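Side-chain contacts in ORF99 (Acidianus Filamentous Virus 1, PDB 3DF6), which is of unknown function but may act as an AcrID1-type anti-CRISPR protein against the CRISPR defence of the archaeal host: residues Ile11-Leu16 / Lys23-Lys28; Leu18-Lys23 / Ala69-Phe74; Leu36-Leu41 / Phe83-Leu88. The protein carries 2 engineered substitutions. All blocks are in the same frame, centred on the assembly; numbering follows the deposited sequence. Where two conformers were deposited one is given.

Overall arrangement
Contacts 1 and 3 are buried and apolar, each setting a helix on the antiparallel sheet: helix 3-18 meets strand 25-34 in contact 1, helix 35-42 meets strand 84-96 in contact 3. The two strands are neighbours, and the helices touch through V14 and L41 and through I11 and E40, with contact centres about 15 Å apart. Contact 2 is only partly buried and mainly ionic. It ties the end of helix 3-18 and the turn after it to strand 69-80, shares K23 with contact 1, and lies across the chain's centre from contact 3. A methyl over a ring, a lysine–carboxylate network and an aromatic stack hold different parts of one helix-covered sheet. Contacts 1 and 2 also touch the second subunit.

Contact 1 of 3, residues Ile11-Leu16 / Lys23-Lys28; sequences IKVVDL and KEFEMK. Engineered in segment 23-28: M27 (natural residue Leu). With CA (calcium ion), chain J.
V13 sets one methyl squarely over the ring of F25, with V13 CG1 3.9 Å from the F25 ring centroid and 11° off the ring normal. This CH-pi contact is the tight part of the interface. It depends on V13 CG1 lying anti to the backbone N (chi1 166°), which carries the methyl out from helix 3-18 toward the strand. The same methyl also meets the end of M27, V13 CG1 to M27 CE being 4.1 Å. M27 is an engineered selenomethionine in place of the natural Leu. V14 arrives obliquely at the far end of the ring, with V14 CG2 4.2 Å from F25 CZ. Beyond the two segments, F17 meets F25 edge-to-face and L73 and I90 also pack on it.

The helix flank bearing D15 is wetter and turned from the strand. Here D15 OD1 binds a calcium ion at 2.3 Å, and four waters also bind it. One of these waters donates to D15 OD2 at 2.7 Å, so the carboxylate grips the ion directly through one oxygen and indirectly through the other. Residues E24 to K28 pair with an antiparallel strand of the second subunit. Segment axes 10.6 Å apart and nearly antiparallel (164°) are those of a helix lying on one face of an antiparallel sheet that continues across a dimer interface.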
# COMPACT_ATOMS: atom_id res chain seq x y z
N ILE C 11 9.92 -0.58 -2.58
CA ILE C 11 10.36 -1.49 -3.64
C ILE C 11 9.78 -2.88 -3.41
O ILE C 11 9.30 -3.51 -4.35
CB ILE C 11 11.93 -1.54 -3.74
CG1 ILE C 11 12.48 -0.21 -4.25
CG2 ILE C 11 12.39 -2.67 -4.67
CD1 ILE C 11 13.95 0.01 -3.91
N LYS C 12 9.84 -3.34 -2.16
CA LYS C 12 9.24 -4.60 -1.74
C LYS C 12 7.72 -4.67 -1.95
O LYS C 12 7.19 -5.73 -2.34
CB LYS C 12 9.59 -4.86 -0.28
CG LYS C 12 9.10 -6.20 0.26
CD LYS C 12 9.68 -7.41 -0.49
CE LYS C 12 9.35 -8.70 0.26
NZ LYS C 12 9.90 -9.93 -0.38
N VAL C 13 7.01 -3.58 -1.64
CA VAL C 13 5.57 -3.48 -1.91
C VAL C 13 5.33 -3.78 -3.38
O VAL C 13 4.46 -4.60 -3.72
CB VAL C 13 4.97 -2.09 -1.48
CG1 VAL C 13 3.55 -1.85 -2.07
CG2 VAL C 13 4.94 -1.95 0.05
N VAL C 14 6.10 -3.14 -4.26
CA VAL C 14 5.95 -3.33 -5.70
C VAL C 14 6.27 -4.79 -6.08
O VAL C 14 5.51 -5.43 -6.82
CB VAL C 14 6.77 -2.26 -6.53
CG1 VAL C 14 6.80 -2.59 -8.02
CG2 VAL C 14 6.19 -0.89 -6.31
N ASP C 15 7.36 -5.32 -5.53
CA ASP C 15 7.68 -6.73 -5.73
C ASP C 15 6.53 -7.68 -5.33
O ASP C 15 6.21 -8.60 -6.08
CB ASP C 15 8.94 -7.11 -4.96
CG ASP C 15 10.18 -6.53 -5.58
OD1 ASP C 15 10.13 -6.18 -6.78
OD2 ASP C 15 11.21 -6.42 -4.88
N LEU C 16 5.92 -7.43 -4.17
CA LEU C 16 4.85 -8.27 -3.64
C LEU C 16 3.59 -8.15 -4.50
O LEU C 16 2.82 -9.11 -4.67
CB LEU C 16 4.53 -7.88 -2.20
CG LEU C 16 5.52 -8.33 -1.13
CD1 LEU C 16 5.25 -7.53 0.15
CD2 LEU C 16 5.40 -9.83 -0.86
N LYS C 23 -2.59 -7.97 -4.20
CA LYS C 23 -3.37 -8.09 -5.43
C LYS C 23 -3.39 -6.74 -6.17
O LYS C 23 -3.14 -6.70 -7.38
CB LYS C 23 -4.80 -8.51 -5.13
CG LYS C 23 -4.97 -9.73 -4.20
CD LYS C 23 -4.22 -10.93 -4.69
CE LYS C 23 -4.20 -12.04 -3.61
NZ LYS C 23 -3.33 -13.16 -4.03
N GLU C 24 -3.74 -5.67 -5.44
CA GLU C 24 -3.75 -4.29 -5.96
C GLU C 24 -3.46 -3.35 -4.80
O GLU C 24 -3.64 -3.73 -3.63
CB GLU C 24 -5.14 -3.93 -6.53
CG GLU C 24 -5.53 -4.78 -7.75
CD GLU C 24 -6.71 -4.20 -8.48
OE1 GLU C 24 -7.68 -3.81 -7.79
OE2 GLU C 24 -6.67 -4.12 -9.74
N PHE C 25 -3.04 -2.13 -5.08
CA PHE C 25 -2.74 -1.19 -3.98
C PHE C 25 -2.64 0.21 -4.54
O PHE C 25 -2.55 0.40 -5.76
CB PHE C 25 -1.41 -1.57 -3.27
CG PHE C 25 -0.17 -1.19 -4.05
CD1 PHE C 25 0.47 0.04 -3.83
CD2 PHE C 25 0.33 -2.02 -5.05
CE1 PHE C 25 1.61 0.41 -4.58
CE2 PHE C 25 1.46 -1.65 -5.82
CZ PHE C 25 2.09 -0.45 -5.57
N GLU C 26 -2.68 1.18 -3.64
CA GLU C 26 -2.32 2.56 -3.96
C GLU C 26 -1.74 3.17 -2.70
O GLU C 26 -2.14 2.81 -1.58
CB GLU C 26 -3.53 3.37 -4.44
CG GLU C 26 -4.62 3.52 -3.42
CD GLU C 26 -5.86 4.23 -4.00
OE1 GLU C 26 -5.75 4.90 -5.06
OE2 GLU C 26 -6.91 4.14 -3.34
N MSE C 27 -0.80 4.08 -2.86
CA MSE C 27 -0.19 4.76 -1.73
C MSE C 27 0.07 6.20 -2.15
O MSE C 27 0.55 6.44 -3.26
CB MSE C 27 1.15 4.14 -1.36
CG MSE C 27 1.12 2.76 -0.77
SE MSE C 27 2.97 2.32 -0.35
CE MSE C 27 3.76 2.25 -2.11
N LYS C 28 -0.27 7.12 -1.26
CA LYS C 28 0.05 8.52 -1.43
C LYS C 28 1.29 8.78 -0.59
O LYS C 28 1.37 8.32 0.56
CB LYS C 28 -1.12 9.39 -0.99
CG LYS C 28 -0.93 10.88 -1.24
CD LYS C 28 -2.21 11.62 -0.88
CE LYS C 28 -2.16 13.09 -1.34
NZ LYS C 28 -1.10 13.82 -0.60
CA CA J . 11.29 -4.98 -8.35
O HOH W 1 10.14 -3.16 -7.19
O HOH W 2 13.17 -5.46 -6.55
O HOH W 3 10.20 -4.64 -10.56
O HOH W 4 13.49 -4.37 -9.04

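Contact 2 of 3, residues Leu18-Lys23 / Ala69-Phe74; sequences LEDRIK and AMKKLF. Engineered in segment 69-74: M70 (natural residue Ile).
K71 and D20 form the strongest link, a salt bridge with a hydrogen bond from K71 NZ to D20 OD1 of 2.7 Å. D20 closes helix 3-18 in a Schellman motif, its positive phi turning the chain away just where its carboxylate faces strand 69-80. The K71 chain bends at chi2 (-83°) and then runs extended to NZ, which meets D20 OD1 on the anti side, 28° out of the carboxylate plane; the two side chains run at about a right angle to each other. K71 NZ also lies 3.0 Å from K23 O and is hydrogen-bonded to N94 OD1 on strand 84-96, with a weak bond to F17 O in the last turn of the helix. The end of this buried lysine thus lies near oxygens of the helix end, the following turn and the sheet, surroundings that should favour its charged form.

K23 closes the network from the other side. K23 NZ donates to D20 O at 2.6 Å, nearly in line with the C=O bond (172°), which holds K23 to the turn. The bond from K71 to D20 OD1 should be the main restraint on the carboxylate, since K23 NZ to D20 OD2, at 3.9 Å, adds only a long ionic attraction. Further out, R21 NH2 is hydrogen-bonded to T3 OG1 of the second subunit, and I22 pairs with a strand of that subunit.

Packing begins at the root of the lysine. L18 rests on Y63 of strand 56-64 and lies slantwise over K71, bringing one methyl to the first carbon of its side chain: L18 CD2 to K71 CB, 3.8 Å.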
# COMPACT_ATOMS: atom_id res chain seq x y z
N LEU C 18 3.74 -7.43 -7.81
CA LEU C 18 4.05 -8.22 -8.99
C LEU C 18 3.92 -9.76 -8.77
O LEU C 18 3.48 -10.48 -9.69
CB LEU C 18 5.41 -7.81 -9.63
CG LEU C 18 5.53 -6.31 -10.01
CD1 LEU C 18 6.98 -5.96 -10.43
CD2 LEU C 18 4.53 -5.87 -11.08
N GLU C 19 4.26 -10.23 -7.56
CA GLU C 19 4.03 -11.63 -7.12
C GLU C 19 2.56 -12.01 -6.94
O GLU C 19 2.23 -13.20 -6.81
CB GLU C 19 4.71 -11.87 -5.78
CG GLU C 19 6.19 -11.98 -5.85
CD GLU C 19 6.84 -12.21 -4.49
OE1 GLU C 19 6.14 -12.58 -3.52
OE2 GLU C 19 8.07 -12.02 -4.42
N ASP C 20 1.70 -10.99 -6.90
CA ASP C 20 0.28 -11.12 -6.63
C ASP C 20 -0.05 -11.55 -5.19
O ASP C 20 -1.11 -12.09 -4.93
CB ASP C 20 -0.42 -12.05 -7.63
CG ASP C 20 -1.89 -11.77 -7.75
OD1 ASP C 20 -2.28 -10.57 -7.72
OD2 ASP C 20 -2.66 -12.73 -7.86
N ARG C 21 0.87 -11.30 -4.27
CA ARG C 21 0.58 -11.40 -2.84
C ARG C 21 -0.20 -10.14 -2.44
O ARG C 21 -1.24 -10.23 -1.74
CB ARG C 21 1.88 -11.57 -2.05
CG ARG C 21 2.69 -12.78 -2.52
CD ARG C 21 3.56 -13.37 -1.41
NE ARG C 21 2.77 -13.93 -0.32
CZ ARG C 21 3.26 -14.75 0.61
NH1 ARG C 21 4.54 -15.11 0.55
NH2 ARG C 21 2.49 -15.20 1.58
N ILE C 22 0.29 -8.98 -2.90
CA ILE C 22 -0.55 -7.78 -2.89
C ILE C 22 -1.27 -7.81 -4.23
O ILE C 22 -0.64 -7.77 -5.28
CB ILE C 22 0.25 -6.49 -2.68
CG1 ILE C 22 0.88 -6.46 -1.26
CG2 ILE C 22 -0.65 -5.26 -2.85
CD1 ILE C 22 2.02 -5.41 -1.13
N LYS C 23 -2.59 -7.97 -4.20
CA LYS C 23 -3.37 -8.09 -5.43
C LYS C 23 -3.39 -6.74 -6.17
O LYS C 23 -3.14 -6.70 -7.38
CB LYS C 23 -4.80 -8.51 -5.13
CG LYS C 23 -4.97 -9.73 -4.20
CD LYS C 23 -4.22 -10.93 -4.69
CE LYS C 23 -4.20 -12.04 -3.61
NZ LYS C 23 -3.33 -13.16 -4.03
N ALA C 69 -3.20 -12.39 -17.61
CA ALA C 69 -3.11 -11.43 -16.53
C ALA C 69 -1.97 -10.47 -16.81
O ALA C 69 -0.90 -10.87 -17.26
CB ALA C 69 -2.92 -12.14 -15.21
N MSE C 70 -2.23 -9.20 -16.58
CA MSE C 70 -1.22 -8.17 -16.66
C MSE C 70 -1.21 -7.37 -15.35
O MSE C 70 -2.26 -7.12 -14.77
CB MSE C 70 -1.53 -7.28 -17.85
CG MSE C 70 -1.04 -5.90 -17.69
SE MSE C 70 -0.98 -5.08 -19.38
CE MSE C 70 -2.66 -4.12 -19.37
N LYS C 71 -0.03 -7.01 -14.88
CA LYS C 71 0.09 -6.13 -13.72
C LYS C 71 0.45 -4.75 -14.24
O LYS C 71 1.33 -4.64 -15.11
CB LYS C 71 1.18 -6.61 -12.75
CG LYS C 71 0.90 -7.88 -11.93
CD LYS C 71 0.08 -7.58 -10.69
CE LYS C 71 -0.31 -8.85 -9.92
NZ LYS C 71 -1.16 -8.41 -8.78
N LYS C 72 -0.25 -3.73 -13.77
CA LYS C 72 0.07 -2.35 -14.16
C LYS C 72 0.44 -1.52 -12.94
O LYS C 72 -0.25 -1.56 -11.91
CB LYS C 72 -1.08 -1.68 -14.89
CG LYS C 72 -1.41 -2.33 -16.27
CD LYS C 72 -2.53 -1.50 -16.95
CE LYS C 72 -2.84 -1.99 -18.35
NZ LYS C 72 -4.14 -1.43 -18.93
N LEU C 73 1.52 -0.77 -13.09
CA LEU C 73 2.05 0.09 -12.04
C LEU C 73 2.05 1.55 -12.49
O LEU C 73 2.63 1.89 -13.52
CB LEU C 73 3.49 -0.34 -11.70
CG LEU C 73 4.09 0.35 -10.47
CD1 LEU C 73 3.46 -0.26 -9.17
CD2 LEU C 73 5.61 0.27 -10.48
N PHE C 74 1.39 2.41 -11.73
CA PHE C 74 1.38 3.84 -12.02
C PHE C 74 2.23 4.55 -10.98
O PHE C 74 1.99 4.39 -9.78
CB PHE C 74 -0.05 4.38 -11.96
CG PHE C 74 -0.97 3.77 -12.96
CD1 PHE C 74 -1.20 4.42 -14.17
CD2 PHE C 74 -1.62 2.56 -12.70
CE1 PHE C 74 -2.06 3.87 -15.12
CE2 PHE C 74 -2.48 1.99 -13.66
CZ PHE C 74 -2.69 2.65 -14.88

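Contact 3 of 3, residues Leu36-Leu41 / Phe83-Leu88; sequences LEFEEL and FKYTVL
F38 and Y85 lie face to face in an offset stack that seats helix 35-42 on strand 84-96 of the antiparallel sheet. The ring centroids are 4.3 Å apart and the planes are turned by only 6°, so the faces overlap almost in parallel. The slip between the rings puts Y85 CD1 over the centre of the F38 ring and F38 CD2 over the centre of the Y85 ring. F38 reaches down to the sheet because its CG stands anti to the backbone N (chi1 -169°), pointing the ring out from the helix flank that faces the strand. Another aromatic residue of the sheet, Y77, meets F38 edge-to-face, so the phenylalanine takes part in a stacked and an edge-to-face ring contact.

The remaining contacts are apolar. Y85 CB adds an off-centre CH-pi contact, 4.2 Å from the F38 ring centroid. V87, two residues along on the same side of the strand, meets the ring differently: V87 CG2 lies at its edge, close to the ring plane. V75 of strand 69-80 also packs on F38, while E35 and R79 pack on Y85.

No hydrogen bond crosses between the two segments, and the pairing is one of rings and aliphatic carbons. The ortho carbon F38 CD1 touches both strand residues, at 3.8 Å from Y85 CB and 4.3 Å from V87 CG2.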
# COMPACT_ATOMS: atom_id res chain seq x y z
N LEU C 36 18.92 5.13 -8.72
CA LEU C 36 19.07 3.70 -8.42
C LEU C 36 17.86 3.12 -7.72
O LEU C 36 17.44 2.00 -8.05
CB LEU C 36 20.33 3.44 -7.57
CG LEU C 36 21.64 3.66 -8.32
CD1 LEU C 36 22.82 3.81 -7.35
CD2 LEU C 36 21.90 2.55 -9.35
N GLU C 37 17.33 3.86 -6.75
CA GLU C 37 16.13 3.42 -6.05
C GLU C 37 14.92 3.41 -7.01
O GLU C 37 14.14 2.44 -7.02
CB GLU C 37 15.87 4.28 -4.79
CG GLU C 37 17.13 4.47 -3.86
CD GLU C 37 16.83 5.32 -2.62
OE1 GLU C 37 16.24 6.43 -2.76
OE2 GLU C 37 17.18 4.87 -1.48
N PHE C 38 14.77 4.47 -7.81
CA PHE C 38 13.67 4.58 -8.77
C PHE C 38 13.68 3.43 -9.78
O PHE C 38 12.63 2.85 -10.08
CB PHE C 38 13.69 5.96 -9.45
CG PHE C 38 12.44 6.28 -10.25
CD1 PHE C 38 11.27 6.66 -9.63
CD2 PHE C 38 12.47 6.25 -11.65
CE1 PHE C 38 10.11 6.96 -10.36
CE2 PHE C 38 11.33 6.56 -12.40
CZ PHE C 38 10.14 6.91 -11.74
N GLU C 39 14.86 3.09 -10.28
CA GLU C 39 15.06 1.98 -11.21
C GLU C 39 14.76 0.62 -10.60
O GLU C 39 14.14 -0.26 -11.22
CB GLU C 39 16.48 2.05 -11.80
CG GLU C 39 16.59 3.17 -12.80
CD GLU C 39 17.98 3.39 -13.33
OE1 GLU C 39 18.93 2.69 -12.89
OE2 GLU C 39 18.12 4.27 -14.21
N GLU C 40 15.18 0.46 -9.36
CA GLU C 40 14.85 -0.70 -8.55
C GLU C 40 13.34 -0.84 -8.35
O GLU C 40 12.82 -1.95 -8.41
CB GLU C 40 15.59 -0.60 -7.21
CG GLU C 40 15.51 -1.83 -6.35
CD GLU C 40 16.07 -3.08 -7.00
OE1 GLU C 40 17.07 -2.99 -7.76
OE2 GLU C 40 15.50 -4.17 -6.73
N LEU C 41 12.65 0.28 -8.13
CA LEU C 41 11.20 0.31 -7.93
C LEU C 41 10.42 -0.25 -9.13
O LEU C 41 9.48 -1.05 -8.96
CB LEU C 41 10.74 1.76 -7.68
CG LEU C 41 9.26 2.03 -7.35
CD1 LEU C 41 8.90 1.47 -5.97
CD2 LEU C 41 8.96 3.53 -7.39
N PHE C 83 19.33 13.99 -10.85
CA PHE C 83 18.65 12.75 -11.22
C PHE C 83 17.97 12.10 -10.00
O PHE C 83 18.29 10.96 -9.65
CB PHE C 83 19.63 11.79 -11.91
CG PHE C 83 20.38 12.41 -13.05
CD1 PHE C 83 19.90 12.32 -14.35
CD2 PHE C 83 21.57 13.11 -12.81
CE1 PHE C 83 20.60 12.91 -15.41
CE2 PHE C 83 22.28 13.71 -13.86
CZ PHE C 83 21.78 13.61 -15.16
N LYS C 84 17.09 12.87 -9.35
CA LYS C 84 16.27 12.42 -8.21
C LYS C 84 14.81 12.50 -8.61
O LYS C 84 14.44 13.30 -9.47
CB LYS C 84 16.49 13.30 -6.98
CG LYS C 84 17.94 13.51 -6.54
CD LYS C 84 18.53 12.34 -5.75
CE LYS C 84 20.01 12.64 -5.45
NZ LYS C 84 20.81 11.41 -5.12
N TYR C 85 13.96 11.69 -7.98
CA TYR C 85 12.56 11.57 -8.35
C TYR C 85 11.76 11.66 -7.07
O TYR C 85 11.89 10.79 -6.20
CB TYR C 85 12.32 10.22 -9.08
CG TYR C 85 13.22 10.05 -10.32
CD1 TYR C 85 12.71 10.25 -11.61
CD2 TYR C 85 14.58 9.74 -10.19
CE1 TYR C 85 13.54 10.13 -12.74
CE2 TYR C 85 15.42 9.62 -11.31
CZ TYR C 85 14.89 9.82 -12.58
OH TYR C 85 15.73 9.70 -13.69
N THR C 86 11.01 12.74 -6.92
CA THR C 86 10.08 12.86 -5.80
C THR C 86 8.77 12.13 -6.14
O THR C 86 7.96 12.60 -6.94
CB THR C 86 9.79 14.33 -5.43
OG1 THR C 86 11.01 14.98 -5.08
CG2 THR C 86 8.84 14.40 -4.24
N VAL C 87 8.57 10.98 -5.51
CA VAL C 87 7.39 10.16 -5.75
C VAL C 87 6.22 10.67 -4.90
O VAL C 87 6.34 10.84 -3.67
CB VAL C 87 7.68 8.67 -5.50
CG1 VAL C 87 6.41 7.81 -5.66
CG2 VAL C 87 8.79 8.16 -6.44
N LEU C 88 5.08 10.90 -5.56
CA LEU C 88 3.89 11.44 -4.91
C LEU C 88 2.80 10.39 -4.73
O LEU C 88 1.97 10.50 -3.83
CB LEU C 88 3.34 12.63 -5.70
CG LEU C 88 4.37 13.77 -5.83
CD1 LEU C 88 3.86 14.75 -6.89
CD2 LEU C 88 4.55 14.46 -4.50